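Local coordinates for protein geranyltranstransferase (PDB 4F62) that probably catalyses the head-to-tail condensation of isopentenyl diphosphate with allylic diphosphates, as a prenyltransferase of the polyprenyl synthetase family, at residues 58-63 against 274-279; 71-76 against 123-128; 142-147 against 189-194; 168-173 against 251-256; 219-224 against 260-265. One frame throughout, in Å; residues are numbered along the deposited sequence.

Contact 1. Residues 58-63 against 274-279; sequences QLVGDI and SEFGDK
In the all-helical prenyltransferase fold, the last turn of helix 48-60 meets the loop joining helix 249-273 to helix 281-291, and Leu59 and Phe276 carry most of the apolar contact between them. The two side chains cross at about a right angle. Leu59 sets its CD2 methyl over the middle of one face of the Phe276 ring, a CH-pi contact with CD2 3.9 Å from the ring centroid and only 11° off the normal. The other methyl, Leu59 CD1, slides in at the root of the ring, 3.5 Å from Phe276 CB. With CG trans to the backbone N (chi1 -173°), Leu59 lays one methyl over the ring and the other against its point of attachment. Val60 CG1 meets the ring more loosely, 4.5 Å from Phe276 CE2. Trimming the ring to an alanine here would probably leave Leu59 CD2 without the face it rests on and open a gap beside the helix end. Lys279 follows along the helix end with its aliphatic part: Lys279 CD lies 3.6 Å from Leu59 O, while Lys279 NZ stays 6.1 Å from Asp62 OD1, too far for a salt bridge. Helix 201-226 packs beside both segments, touching Leu59 through Leu207 and Phe276 through Gln203 and Lys206, and its Lys206 forms a salt bridge with Glu275.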
# COMPACT_ATOMS: atom_id res chain seq x y z
N GLN A 58 -25.58 -2.57 3.75
CA GLN A 58 -27.03 -2.40 3.89
C GLN A 58 -27.74 -3.72 4.07
O GLN A 58 -28.70 -3.83 4.83
CB GLN A 58 -27.59 -1.70 2.66
CG GLN A 58 -27.46 -0.21 2.72
CD GLN A 58 -28.54 0.46 1.93
OE1 GLN A 58 -29.08 -0.12 0.98
NE2 GLN A 58 -28.90 1.68 2.34
N LEU A 59 -27.28 -4.74 3.35
CA LEU A 59 -27.83 -6.07 3.48
C LEU A 59 -27.84 -6.54 4.93
O LEU A 59 -28.88 -6.97 5.43
CB LEU A 59 -27.01 -7.05 2.64
CG LEU A 59 -27.58 -8.46 2.56
CD1 LEU A 59 -28.82 -8.45 1.69
CD2 LEU A 59 -26.56 -9.42 2.00
N VAL A 60 -26.70 -6.43 5.62
CA VAL A 60 -26.55 -7.07 6.93
C VAL A 60 -26.66 -6.15 8.14
O VAL A 60 -26.80 -6.61 9.28
CB VAL A 60 -25.24 -7.87 7.01
CG1 VAL A 60 -25.17 -8.90 5.89
CG2 VAL A 60 -24.06 -6.92 6.94
N GLY A 61 -26.59 -4.84 7.90
CA GLY A 61 -26.69 -3.88 8.98
C GLY A 61 -26.83 -2.47 8.46
O GLY A 61 -27.67 -2.19 7.59
N ASP A 62 -26.01 -1.56 8.97
CA ASP A 62 -26.08 -0.18 8.55
C ASP A 62 -24.75 0.34 7.99
O ASP A 62 -23.68 -0.05 8.46
CB ASP A 62 -26.57 0.68 9.71
CG ASP A 62 -27.89 0.17 10.28
OD1 ASP A 62 -28.84 -0.06 9.49
OD2 ASP A 62 -27.98 -0.02 11.51
N ILE A 63 -24.82 1.18 6.96
CA ILE A 63 -23.65 1.83 6.41
C ILE A 63 -22.99 2.67 7.52
O ILE A 63 -23.67 3.41 8.23
CB ILE A 63 -24.01 2.74 5.21
CG1 ILE A 63 -24.53 1.89 4.04
CG2 ILE A 63 -22.78 3.54 4.77
CD1 ILE A 63 -25.22 2.70 2.92
N SER A 274 -31.09 -14.51 -2.00
CA SER A 274 -32.55 -14.53 -2.11
C SER A 274 -33.23 -14.46 -0.74
O SER A 274 -34.23 -13.76 -0.58
CB SER A 274 -33.02 -15.78 -2.88
OG SER A 274 -32.72 -16.98 -2.19
N GLU A 275 -32.66 -15.15 0.25
CA GLU A 275 -33.27 -15.25 1.58
C GLU A 275 -33.12 -14.00 2.46
O GLU A 275 -33.36 -14.07 3.66
CB GLU A 275 -32.70 -16.47 2.33
CG GLU A 275 -31.21 -16.40 2.64
CD GLU A 275 -30.33 -16.73 1.44
OE1 GLU A 275 -30.60 -16.23 0.32
OE2 GLU A 275 -29.36 -17.50 1.60
N PHE A 276 -32.75 -12.87 1.86
CA PHE A 276 -32.57 -11.64 2.63
C PHE A 276 -33.73 -10.66 2.47
O PHE A 276 -33.91 -9.76 3.28
CB PHE A 276 -31.27 -10.95 2.25
CG PHE A 276 -30.03 -11.62 2.79
CD1 PHE A 276 -29.43 -12.66 2.11
CD2 PHE A 276 -29.46 -11.18 3.98
CE1 PHE A 276 -28.29 -13.27 2.60
CE2 PHE A 276 -28.32 -11.78 4.48
CZ PHE A 276 -27.73 -12.83 3.79
N GLY A 277 -34.50 -10.82 1.40
CA GLY A 277 -35.65 -9.96 1.18
C GLY A 277 -35.28 -8.62 0.56
O GLY A 277 -34.26 -8.51 -0.13
N ASP A 278 -36.11 -7.61 0.81
CA ASP A 278 -35.98 -6.28 0.21
C ASP A 278 -34.57 -5.69 0.29
O ASP A 278 -34.12 -5.01 -0.63
CB ASP A 278 -36.99 -5.32 0.83
CG ASP A 278 -38.43 -5.64 0.44
OD1 ASP A 278 -38.67 -6.72 -0.13
OD2 ASP A 278 -39.31 -4.79 0.72
N LYS A 279 -33.87 -5.96 1.39
CA LYS A 279 -32.52 -5.43 1.61
C LYS A 279 -31.53 -5.90 0.57
O LYS A 279 -30.45 -5.33 0.44
CB LYS A 279 -32.00 -5.84 3.00
CG LYS A 279 -32.84 -5.34 4.16
CD LYS A 279 -32.32 -5.91 5.48
CE LYS A 279 -33.07 -5.33 6.67
NZ LYS A 279 -32.82 -3.87 6.83

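Contact 2. Residues 71-76 against 123-128; sequences AAALES and FELLSN
Ala72 is the first residue of segment 71-76 to touch segment 123-128, its CB lying 3.6 Å from Leu125 CD1. Leu125 CD1 also lies against the backbone, 3.5 Å from Ala72 C. One residue on, Ala73 turns its CB between two leucines: it lies 3.8 Å from Leu126 CG and somewhat farther, 4.3 Å, from Leu125 CB. Leu125 and Leu126 both hold CG opposite the carbonyl carbon (chi1 -74° in Leu125), and Leu125 thereby extends its CD1 branch into the groove between Ala72 and Ser76. This is close helix-helix packing of the alpha-helical prenyltransferase core, in which helix 65-86 approaches helix 108-126 through alanines, the nearest CA atoms being those of Ala73 and Leu125, 5.9 Å apart. Helix 108-126 itself reaches the dimer interface, where Phe123 stacks on Phe123 of the second subunit and Glu124 makes a salt bridge to Arg150 of that subunit. One turn beyond Ala72, Ser76 folds its hydroxyl back on its own helix, Ser76 OG donating to Ala72 O at 3.1 Å. That carbonyl also accepts from Ser76 N, the two donors coming from opposite faces of its plane. Replacing Ser76 by an alanine would probably cost Ala72 O its second donor and leave Leu125 CD1 without the hydroxyl it rests against. Ser76 OG lies 3.7 Å from that methyl.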
# COMPACT_ATOMS: atom_id res chain seq x y z
N ALA A 71 -15.04 1.55 1.05
CA ALA A 71 -15.47 1.83 -0.31
C ALA A 71 -14.41 2.71 -0.95
O ALA A 71 -14.00 2.47 -2.08
CB ALA A 71 -16.83 2.53 -0.32
N ALA A 72 -13.95 3.71 -0.19
CA ALA A 72 -12.96 4.65 -0.69
C ALA A 72 -11.61 3.96 -0.91
O ALA A 72 -10.93 4.23 -1.91
CB ALA A 72 -12.80 5.82 0.28
N ALA A 73 -11.22 3.08 0.01
CA ALA A 73 -9.95 2.35 -0.10
C ALA A 73 -9.96 1.45 -1.32
O ALA A 73 -8.99 1.40 -2.07
CB ALA A 73 -9.67 1.52 1.16
N LEU A 74 -11.06 0.73 -1.50
CA LEU A 74 -11.20 -0.16 -2.65
C LEU A 74 -11.14 0.63 -3.96
O LEU A 74 -10.52 0.21 -4.93
CB LEU A 74 -12.52 -0.94 -2.57
CG LEU A 74 -12.51 -2.04 -1.50
CD1 LEU A 74 -13.92 -2.38 -1.09
CD2 LEU A 74 -11.81 -3.27 -2.04
N GLU A 75 -11.79 1.79 -3.99
CA GLU A 75 -11.76 2.61 -5.20
C GLU A 75 -10.34 3.12 -5.47
O GLU A 75 -9.92 3.24 -6.62
CB GLU A 75 -12.77 3.77 -5.12
CG GLU A 75 -12.88 4.55 -6.41
CD GLU A 75 -13.51 3.74 -7.56
OE1 GLU A 75 -14.11 2.68 -7.30
OE2 GLU A 75 -13.42 4.18 -8.74
N SER A 76 -9.59 3.42 -4.40
CA SER A 76 -8.21 3.90 -4.55
C SER A 76 -7.29 2.82 -5.08
O SER A 76 -6.44 3.09 -5.93
CB SER A 76 -7.65 4.46 -3.23
OG SER A 76 -8.37 5.64 -2.88
N PHE A 123 -4.60 2.63 2.33
CA PHE A 123 -4.30 2.23 3.69
C PHE A 123 -4.44 3.38 4.66
O PHE A 123 -4.75 3.17 5.83
CB PHE A 123 -2.94 1.52 3.76
CG PHE A 123 -2.93 0.21 3.01
CD1 PHE A 123 -3.52 -0.93 3.55
CD2 PHE A 123 -2.37 0.12 1.73
CE1 PHE A 123 -3.53 -2.14 2.86
CE2 PHE A 123 -2.38 -1.08 1.02
CZ PHE A 123 -2.96 -2.22 1.59
N GLU A 124 -4.26 4.60 4.16
CA GLU A 124 -4.49 5.77 4.99
C GLU A 124 -5.98 5.81 5.35
O GLU A 124 -6.35 6.06 6.50
CB GLU A 124 -4.10 7.06 4.24
CG GLU A 124 -4.38 8.36 5.02
CD GLU A 124 -4.03 9.63 4.24
OE1 GLU A 124 -3.27 9.55 3.23
OE2 GLU A 124 -4.52 10.71 4.61
N LEU A 125 -6.82 5.55 4.36
CA LEU A 125 -8.28 5.61 4.52
C LEU A 125 -8.73 4.63 5.59
O LEU A 125 -9.57 4.96 6.43
CB LEU A 125 -8.97 5.27 3.18
CG LEU A 125 -8.89 6.40 2.14
CD1 LEU A 125 -9.21 5.92 0.74
CD2 LEU A 125 -9.84 7.53 2.55
N LEU A 126 -8.13 3.44 5.59
CA LEU A 126 -8.51 2.38 6.53
C LEU A 126 -7.92 2.53 7.93
O LEU A 126 -8.35 1.84 8.86
CB LEU A 126 -8.17 1.00 5.96
CG LEU A 126 -9.07 0.53 4.81
CD1 LEU A 126 -8.61 -0.85 4.29
CD2 LEU A 126 -10.50 0.46 5.29
N SER A 127 -6.94 3.42 8.10
CA SER A 127 -6.29 3.60 9.39
C SER A 127 -6.45 5.01 9.94
O SER A 127 -5.63 5.48 10.70
CB SER A 127 -4.81 3.24 9.31
OG SER A 127 -4.15 4.10 8.39
N ASN A 128 -7.52 5.68 9.54
CA ASN A 128 -7.84 7.03 10.00
C ASN A 128 -8.07 7.03 11.52
O ASN A 128 -8.82 6.20 12.03
CB ASN A 128 -9.10 7.48 9.26
CG ASN A 128 -9.45 8.95 9.48
OD1 ASN A 128 -9.19 9.52 10.54
ND2 ASN A 128 -10.07 9.56 8.46

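Contact 3. Residues 142-147 against 189-194; sequences QELVVA and VRMGAL
Glu143 and Arg190 join two antiparallel helices of the prenyltransferase bundle through a bidentate salt bridge. Arg190 grips the carboxylate side-on: Arg190 NE donates to Glu143 OE1 at 2.8 Å and Arg190 NH2 to Glu143 OE2 at 2.9 Å, both bonds nearly straight. The two oxygens lie close to the guanidinium plane, but the carboxylate is turned 38° against it, and as a result Glu143 OE1 is approached from above the carboxylate plane, whereas Glu143 OE2 is met on its syn side, also tilted out of the plane, though less. A bend at chi2 (-67°) folds the Glu143 carboxylate round to Arg190, whose own chain bends at chi3. Beneath the charges the contact is apolar. Met191 slides past Glu143 in the opposite direction, with Met191 CG 3.6 Å from Glu143 CB, and Leu194 crosses the glutamate at about a right angle, its CD1 against Glu143 CG. Each charged group has a second partner: Lys139 makes a salt bridge to Glu143 OE2, and Asp208 of helix 201-226 one to Arg190 NH1, an arrangement that spreads the charge over four residues and probably favours the ionised forms. The axes of the short segments run at 180° and approach to 10.3 Å, a spacing filled by these long side chains. Leu144, on the side of helices 65-86 and 108-126, receives the bent end of the methionine, Met191 CE lying 4.1 Å from Leu144 CB.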
# COMPACT_ATOMS: atom_id res chain seq x y z
N GLN A 142 -6.60 -6.38 6.55
CA GLN A 142 -6.23 -7.73 6.14
C GLN A 142 -6.99 -8.15 4.89
O GLN A 142 -6.40 -8.72 3.97
CB GLN A 142 -6.50 -8.74 7.26
CG GLN A 142 -5.58 -8.57 8.45
CD GLN A 142 -6.04 -9.36 9.65
OE1 GLN A 142 -7.17 -9.84 9.69
NE2 GLN A 142 -5.17 -9.50 10.65
N GLU A 143 -8.29 -7.85 4.85
CA GLU A 143 -9.13 -8.14 3.70
C GLU A 143 -8.59 -7.45 2.45
O GLU A 143 -8.52 -8.06 1.38
CB GLU A 143 -10.58 -7.67 3.93
CG GLU A 143 -11.38 -8.51 4.94
CD GLU A 143 -11.66 -9.94 4.47
OE1 GLU A 143 -11.72 -10.18 3.24
OE2 GLU A 143 -11.82 -10.83 5.33
N LEU A 144 -8.21 -6.18 2.60
CA LEU A 144 -7.76 -5.41 1.44
C LEU A 144 -6.41 -5.92 0.97
O LEU A 144 -6.16 -6.02 -0.24
CB LEU A 144 -7.65 -3.92 1.78
CG LEU A 144 -7.32 -3.02 0.58
CD1 LEU A 144 -8.44 -3.05 -0.43
CD2 LEU A 144 -7.03 -1.57 1.02
N VAL A 145 -5.55 -6.26 1.92
CA VAL A 145 -4.22 -6.77 1.60
C VAL A 145 -4.30 -8.06 0.78
O VAL A 145 -3.63 -8.21 -0.25
CB VAL A 145 -3.41 -7.03 2.90
CG1 VAL A 145 -2.35 -8.12 2.68
CG2 VAL A 145 -2.75 -5.75 3.38
N VAL A 146 -5.14 -8.98 1.23
CA VAL A 146 -5.19 -10.27 0.57
C VAL A 146 -5.80 -10.14 -0.83
O VAL A 146 -5.44 -10.90 -1.74
CB VAL A 146 -5.93 -11.33 1.44
CG1 VAL A 146 -7.42 -11.17 1.34
CG2 VAL A 146 -5.53 -12.71 1.03
N ALA A 147 -6.68 -9.16 -1.01
CA ALA A 147 -7.33 -8.92 -2.30
C ALA A 147 -6.45 -8.18 -3.29
O ALA A 147 -6.56 -8.38 -4.50
CB ALA A 147 -8.63 -8.17 -2.11
N VAL A 189 -17.70 -6.82 -1.22
CA VAL A 189 -18.84 -7.32 -0.47
C VAL A 189 -18.43 -7.76 0.94
O VAL A 189 -19.16 -7.52 1.90
CB VAL A 189 -19.64 -8.46 -1.21
CG1 VAL A 189 -19.95 -8.05 -2.65
CG2 VAL A 189 -18.87 -9.76 -1.18
N ARG A 190 -17.25 -8.38 1.08
CA ARG A 190 -16.79 -8.83 2.39
C ARG A 190 -16.55 -7.65 3.34
O ARG A 190 -17.03 -7.63 4.49
CB ARG A 190 -15.51 -9.71 2.27
CG ARG A 190 -15.74 -11.08 1.63
CD ARG A 190 -14.41 -11.88 1.54
NE ARG A 190 -13.80 -12.06 2.86
CZ ARG A 190 -14.17 -13.01 3.72
NH1 ARG A 190 -15.13 -13.86 3.41
NH2 ARG A 190 -13.57 -13.10 4.90
N MET A 191 -15.83 -6.65 2.86
CA MET A 191 -15.53 -5.48 3.68
C MET A 191 -16.77 -4.66 4.00
O MET A 191 -16.90 -4.16 5.11
CB MET A 191 -14.46 -4.60 3.03
CG MET A 191 -13.10 -5.30 2.92
SD MET A 191 -11.97 -4.33 1.89
CE MET A 191 -11.50 -3.03 3.04
N GLY A 192 -17.67 -4.52 3.03
CA GLY A 192 -18.92 -3.83 3.25
C GLY A 192 -19.68 -4.43 4.42
O GLY A 192 -20.05 -3.71 5.36
N ALA A 193 -19.89 -5.74 4.37
CA ALA A 193 -20.61 -6.47 5.42
C ALA A 193 -19.88 -6.39 6.77
O ALA A 193 -20.49 -6.08 7.81
CB ALA A 193 -20.80 -7.91 4.98
N LEU A 194 -18.59 -6.67 6.76
CA LEU A 194 -17.78 -6.55 7.98
C LEU A 194 -17.84 -5.15 8.59
O LEU A 194 -17.92 -5.00 9.81
CB LEU A 194 -16.32 -6.93 7.71
CG LEU A 194 -16.00 -8.41 7.43
CD1 LEU A 194 -14.66 -8.54 6.72
CD2 LEU A 194 -15.98 -9.21 8.75

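Contact 4. Residues 168-173 against 251-256; sequences ISLAEL and KLLGLD
Leu170 and Leu252 bring the two backbones nearest, their CA atoms 6.2 Å apart, where the first turn of helix 170-194 faces the early part of helix 249-273. Leu252 does most of the touching. Its CD1 methyl rests against the start of the opposing helix, 3.6 Å from Leu170 CA, and is met further along by Leu173 CD2 at 3.8 Å. The second methyl turns toward the preceding loop, with Leu252 CD2 3.9 Å from Ile168 O. Next to it, Leu253 crosses Leu170 at about a right angle, and the two meet methyl to methyl, Leu170 CD2 to Leu253 CD2 at 3.6 Å. A chi1 of 173° swings the Leu170 side chain away from its own amide N and toward the carbonyl side, bringing CD2 to Leu253 while the backbone of Leu170 is covered by Leu252. The helix start that receives these methyls is fixed by a capping box: Glu172 N donates to Ser169 OG at 3.0 Å, and Ser169 N returns a bond to Glu172 OE1 at 2.9 Å, using the anti lone pair of that oxygen. On the other side the helix is kinked after Leu253, where the backbone N atoms of Leu255 and Asp256 lack a bond to the turn before. Gly254, with positive phi, lies at this kink. The contact lies near the surface: Tyr249, from the first turn of helix 249-273, packs against Leu170 and Leu173, Ala247 of the preceding loop touches Ile168, and Leu253 leans on Leu261 further along its own helix.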
# COMPACT_ATOMS: atom_id res chain seq x y z
N ILE A 168 -3.94 -20.65 -22.75
CA ILE A 168 -4.14 -21.27 -21.46
C ILE A 168 -5.48 -22.00 -21.40
O ILE A 168 -6.34 -21.78 -22.25
CB ILE A 168 -4.07 -20.22 -20.36
CG1 ILE A 168 -5.21 -19.21 -20.54
CG2 ILE A 168 -2.73 -19.49 -20.41
CD1 ILE A 168 -5.19 -18.10 -19.50
N SER A 169 -5.65 -22.87 -20.41
CA SER A 169 -6.88 -23.66 -20.29
C SER A 169 -7.99 -22.82 -19.67
O SER A 169 -7.75 -21.72 -19.18
CB SER A 169 -6.63 -24.87 -19.41
OG SER A 169 -6.36 -24.44 -18.08
N LEU A 170 -9.20 -23.37 -19.67
CA LEU A 170 -10.32 -22.77 -18.97
C LEU A 170 -9.99 -22.55 -17.49
O LEU A 170 -10.24 -21.48 -16.95
CB LEU A 170 -11.55 -23.67 -19.10
CG LEU A 170 -12.78 -23.29 -18.28
CD1 LEU A 170 -13.30 -21.90 -18.70
CD2 LEU A 170 -13.86 -24.35 -18.48
N ALA A 171 -9.41 -23.57 -16.86
CA ALA A 171 -9.04 -23.49 -15.45
C ALA A 171 -8.05 -22.37 -15.20
O ALA A 171 -8.16 -21.64 -14.20
CB ALA A 171 -8.45 -24.82 -14.97
N GLU A 172 -7.06 -22.24 -16.09
CA GLU A 172 -6.07 -21.18 -15.96
C GLU A 172 -6.69 -19.81 -16.18
O GLU A 172 -6.37 -18.86 -15.48
CB GLU A 172 -4.89 -21.43 -16.91
CG GLU A 172 -3.98 -22.54 -16.42
CD GLU A 172 -2.99 -22.99 -17.47
OE1 GLU A 172 -3.34 -23.02 -18.67
OE2 GLU A 172 -1.85 -23.34 -17.09
N LEU A 173 -7.60 -19.71 -17.15
CA LEU A 173 -8.27 -18.45 -17.42
C LEU A 173 -9.10 -18.02 -16.22
O LEU A 173 -9.02 -16.86 -15.77
CB LEU A 173 -9.16 -18.54 -18.67
CG LEU A 173 -9.81 -17.23 -19.11
CD1 LEU A 173 -8.74 -16.18 -19.34
CD2 LEU A 173 -10.63 -17.43 -20.38
N LYS A 251 -13.97 -19.15 -26.92
CA LYS A 251 -13.08 -20.10 -27.57
C LYS A 251 -12.95 -21.39 -26.77
O LYS A 251 -12.82 -22.47 -27.34
CB LYS A 251 -11.70 -19.48 -27.85
CG LYS A 251 -11.72 -18.61 -29.08
CD LYS A 251 -10.84 -17.38 -28.94
CE LYS A 251 -9.44 -17.64 -29.45
NZ LYS A 251 -8.64 -16.38 -29.45
N LEU A 252 -13.00 -21.28 -25.45
CA LEU A 252 -12.82 -22.46 -24.60
C LEU A 252 -14.12 -23.26 -24.40
O LEU A 252 -14.08 -24.47 -24.20
CB LEU A 252 -12.21 -22.07 -23.25
CG LEU A 252 -10.76 -21.57 -23.30
CD1 LEU A 252 -10.36 -20.88 -21.99
CD2 LEU A 252 -9.82 -22.73 -23.62
N LEU A 253 -15.26 -22.59 -24.46
CA LEU A 253 -16.52 -23.28 -24.18
C LEU A 253 -17.51 -23.27 -25.34
O LEU A 253 -18.59 -23.84 -25.25
CB LEU A 253 -17.20 -22.64 -22.97
CG LEU A 253 -16.43 -22.60 -21.66
CD1 LEU A 253 -17.12 -21.64 -20.68
CD2 LEU A 253 -16.38 -24.00 -21.09
N GLY A 254 -17.13 -22.60 -26.43
CA GLY A 254 -18.08 -22.30 -27.50
C GLY A 254 -18.85 -21.05 -27.10
O GLY A 254 -18.93 -20.72 -25.90
N LEU A 255 -19.41 -20.33 -28.07
CA LEU A 255 -20.26 -19.17 -27.78
C LEU A 255 -21.44 -19.58 -26.90
O LEU A 255 -21.79 -18.89 -25.94
CB LEU A 255 -20.77 -18.51 -29.07
CG LEU A 255 -21.76 -17.36 -28.83
CD1 LEU A 255 -21.12 -16.25 -28.01
CD2 LEU A 255 -22.31 -16.82 -30.15
N ASP A 256 -22.05 -20.72 -27.24
CA ASP A 256 -23.21 -21.23 -26.50
C ASP A 256 -22.86 -21.58 -25.06
O ASP A 256 -23.62 -21.27 -24.13
CB ASP A 256 -23.79 -22.46 -27.21
CG ASP A 256 -22.79 -23.62 -27.30
OD1 ASP A 256 -21.57 -23.36 -27.42
OD2 ASP A 256 -23.23 -24.78 -27.23

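Contact 5. Residues 219-224 against 260-265; sequences QVQDDI and ALVVRL
Val220 and Val262 slide past each other in opposite directions where helix 201-226 faces helix 249-273. Val262 CG2 is the methyl on which the contact converges. It lies 3.5 Å from Val220 CG1, and Ile224, one turn on from Val220, brings its CD1 to the same methyl at 3.7 Å on a slanting approach. Gln221 comes in from the flank and crosses Val262 at about a right angle. Its chain bends at chi2 (58°), which brings the amide oxygen against both methyls of the valine, with Gln221 OE1 3.7 Å from Val262 CG2 and 3.8 Å from Val262 CG1. That oxygen thus touches hydrocarbon on this side, while Gln221 NE2 makes a weak hydrogen bond to Asp292. The other branch of Val220 serves a different partner: Val220 CG2 meets Leu261 CD2 at 3.9 Å, the two side chains again at about a right angle. No hydrogen bond crosses between the two segments; apart from the Gln221 amide oxygen the touching groups are hydrocarbon. The axes of the short segments approach to 9.4 Å at 150°, an antiparallel pairing whose nearest CA atoms are those of Gln221 and Val262. On helix 201-226, Asp222 and Asp223, which do not touch segment 260-265, open what is, by sequence, the second aspartate-rich DDxxD motif. In related prenyltransferases this motif binds diphosphate through magnesium ions, and the valine and isoleucine seam packs the helix that carries it.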
# COMPACT_ATOMS: atom_id res chain seq x y z
N GLN A 219 -16.51 -11.10 -16.52
CA GLN A 219 -15.41 -11.41 -17.44
C GLN A 219 -15.88 -12.27 -18.60
O GLN A 219 -15.50 -12.03 -19.75
CB GLN A 219 -14.24 -12.07 -16.70
CG GLN A 219 -13.51 -11.12 -15.73
CD GLN A 219 -12.62 -10.10 -16.44
OE1 GLN A 219 -12.59 -10.02 -17.67
NE2 GLN A 219 -11.89 -9.32 -15.65
N VAL A 220 -16.70 -13.28 -18.32
CA VAL A 220 -17.25 -14.11 -19.39
C VAL A 220 -18.09 -13.26 -20.34
O VAL A 220 -17.92 -13.33 -21.56
CB VAL A 220 -18.12 -15.28 -18.85
CG1 VAL A 220 -18.58 -16.19 -20.02
CG2 VAL A 220 -17.33 -16.08 -17.82
N GLN A 221 -18.98 -12.45 -19.76
CA GLN A 221 -19.83 -11.59 -20.56
C GLN A 221 -19.01 -10.63 -21.43
O GLN A 221 -19.35 -10.39 -22.59
CB GLN A 221 -20.80 -10.79 -19.67
CG GLN A 221 -21.79 -9.94 -20.46
CD GLN A 221 -22.66 -10.75 -21.43
OE1 GLN A 221 -22.76 -11.98 -21.33
NE2 GLN A 221 -23.29 -10.05 -22.37
N ASP A 222 -17.92 -10.11 -20.87
CA ASP A 222 -17.02 -9.24 -21.63
C ASP A 222 -16.47 -9.88 -22.91
O ASP A 222 -16.44 -9.24 -23.96
CB ASP A 222 -15.87 -8.78 -20.75
CG ASP A 222 -15.93 -7.31 -20.46
OD1 ASP A 222 -16.63 -6.92 -19.50
OD2 ASP A 222 -15.29 -6.54 -21.22
N ASP A 223 -16.05 -11.14 -22.82
CA ASP A 223 -15.56 -11.86 -23.99
C ASP A 223 -16.69 -12.07 -24.99
O ASP A 223 -16.48 -12.03 -26.21
CB ASP A 223 -14.99 -13.23 -23.59
CG ASP A 223 -13.64 -13.15 -22.92
OD1 ASP A 223 -13.01 -12.06 -22.96
OD2 ASP A 223 -13.20 -14.17 -22.35
N ILE A 224 -17.89 -12.30 -24.48
CA ILE A 224 -19.06 -12.49 -25.33
C ILE A 224 -19.36 -11.19 -26.09
O ILE A 224 -19.61 -11.20 -27.29
CB ILE A 224 -20.29 -12.96 -24.51
CG1 ILE A 224 -20.09 -14.41 -24.05
CG2 ILE A 224 -21.57 -12.87 -25.35
CD1 ILE A 224 -21.05 -14.84 -22.96
N ALA A 260 -24.26 -19.81 -21.65
CA ALA A 260 -24.87 -20.61 -20.60
C ALA A 260 -24.18 -20.37 -19.26
O ALA A 260 -24.83 -20.30 -18.22
CB ALA A 260 -24.84 -22.10 -20.97
N LEU A 261 -22.86 -20.23 -19.29
CA LEU A 261 -22.10 -20.01 -18.07
C LEU A 261 -22.48 -18.68 -17.42
O LEU A 261 -22.61 -18.60 -16.20
CB LEU A 261 -20.60 -20.07 -18.35
CG LEU A 261 -19.73 -19.75 -17.14
CD1 LEU A 261 -20.06 -20.67 -15.97
CD2 LEU A 261 -18.25 -19.86 -17.50
N VAL A 262 -22.67 -17.64 -18.23
CA VAL A 262 -23.08 -16.34 -17.70
C VAL A 262 -24.43 -16.46 -16.99
O VAL A 262 -24.59 -15.97 -15.87
CB VAL A 262 -23.18 -15.28 -18.82
CG1 VAL A 262 -23.93 -14.05 -18.32
CG2 VAL A 262 -21.79 -14.90 -19.29
N VAL A 263 -25.37 -17.14 -17.63
CA VAL A 263 -26.69 -17.34 -17.04
C VAL A 263 -26.60 -18.13 -15.73
O VAL A 263 -27.20 -17.75 -14.73
CB VAL A 263 -27.66 -18.01 -18.02
CG1 VAL A 263 -28.89 -18.53 -17.28
CG2 VAL A 263 -28.07 -17.03 -19.12
N ARG A 264 -25.81 -19.20 -15.73
CA ARG A 264 -25.67 -20.00 -14.51
C ARG A 264 -25.05 -19.21 -13.36
O ARG A 264 -25.49 -19.31 -12.22
CB ARG A 264 -24.85 -21.26 -14.76
CG ARG A 264 -24.52 -21.99 -13.48
CD ARG A 264 -23.59 -23.15 -13.71
NE ARG A 264 -23.02 -23.66 -12.47
CZ ARG A 264 -23.63 -24.51 -11.65
NH1 ARG A 264 -23.02 -24.93 -10.55
NH2 ARG A 264 -24.86 -24.95 -11.93
N LEU A 265 -24.00 -18.45 -13.65
CA LEU A 265 -23.33 -17.66 -12.62
C LEU A 265 -24.28 -16.59 -12.07
O LEU A 265 -24.33 -16.34 -10.87
CB LEU A 265 -22.06 -17.02 -13.17
CG LEU A 265 -20.93 -18.01 -13.52
CD1 LEU A 265 -19.79 -17.27 -14.21
CD2 LEU A 265 -20.41 -18.70 -12.27

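Overall arrangement
Two pairs of contacts and one outlying contact span the helical bundle. Contacts 2 and 3 have centres 11 Å apart and interlock through Leu126 CD1 and Leu144 CD2, 3.7 Å apart, forming a core that also reaches the second subunit. Contacts 4 and 5, likewise 11 Å between centres, share helix 249-273 and lie on the opposite side of the chain's centre from contact 2. Contact 1 is peripheral but touches contact 3, with Val60 CG2 3.8 Å from Ala193 O. Helix 170-194 runs from contact 4 to contact 3, whose centres are 29 Å apart. Segment 219-224 of contact 5 includes the first two aspartates of the DDxxD motif, probably part of the diphosphate-binding site.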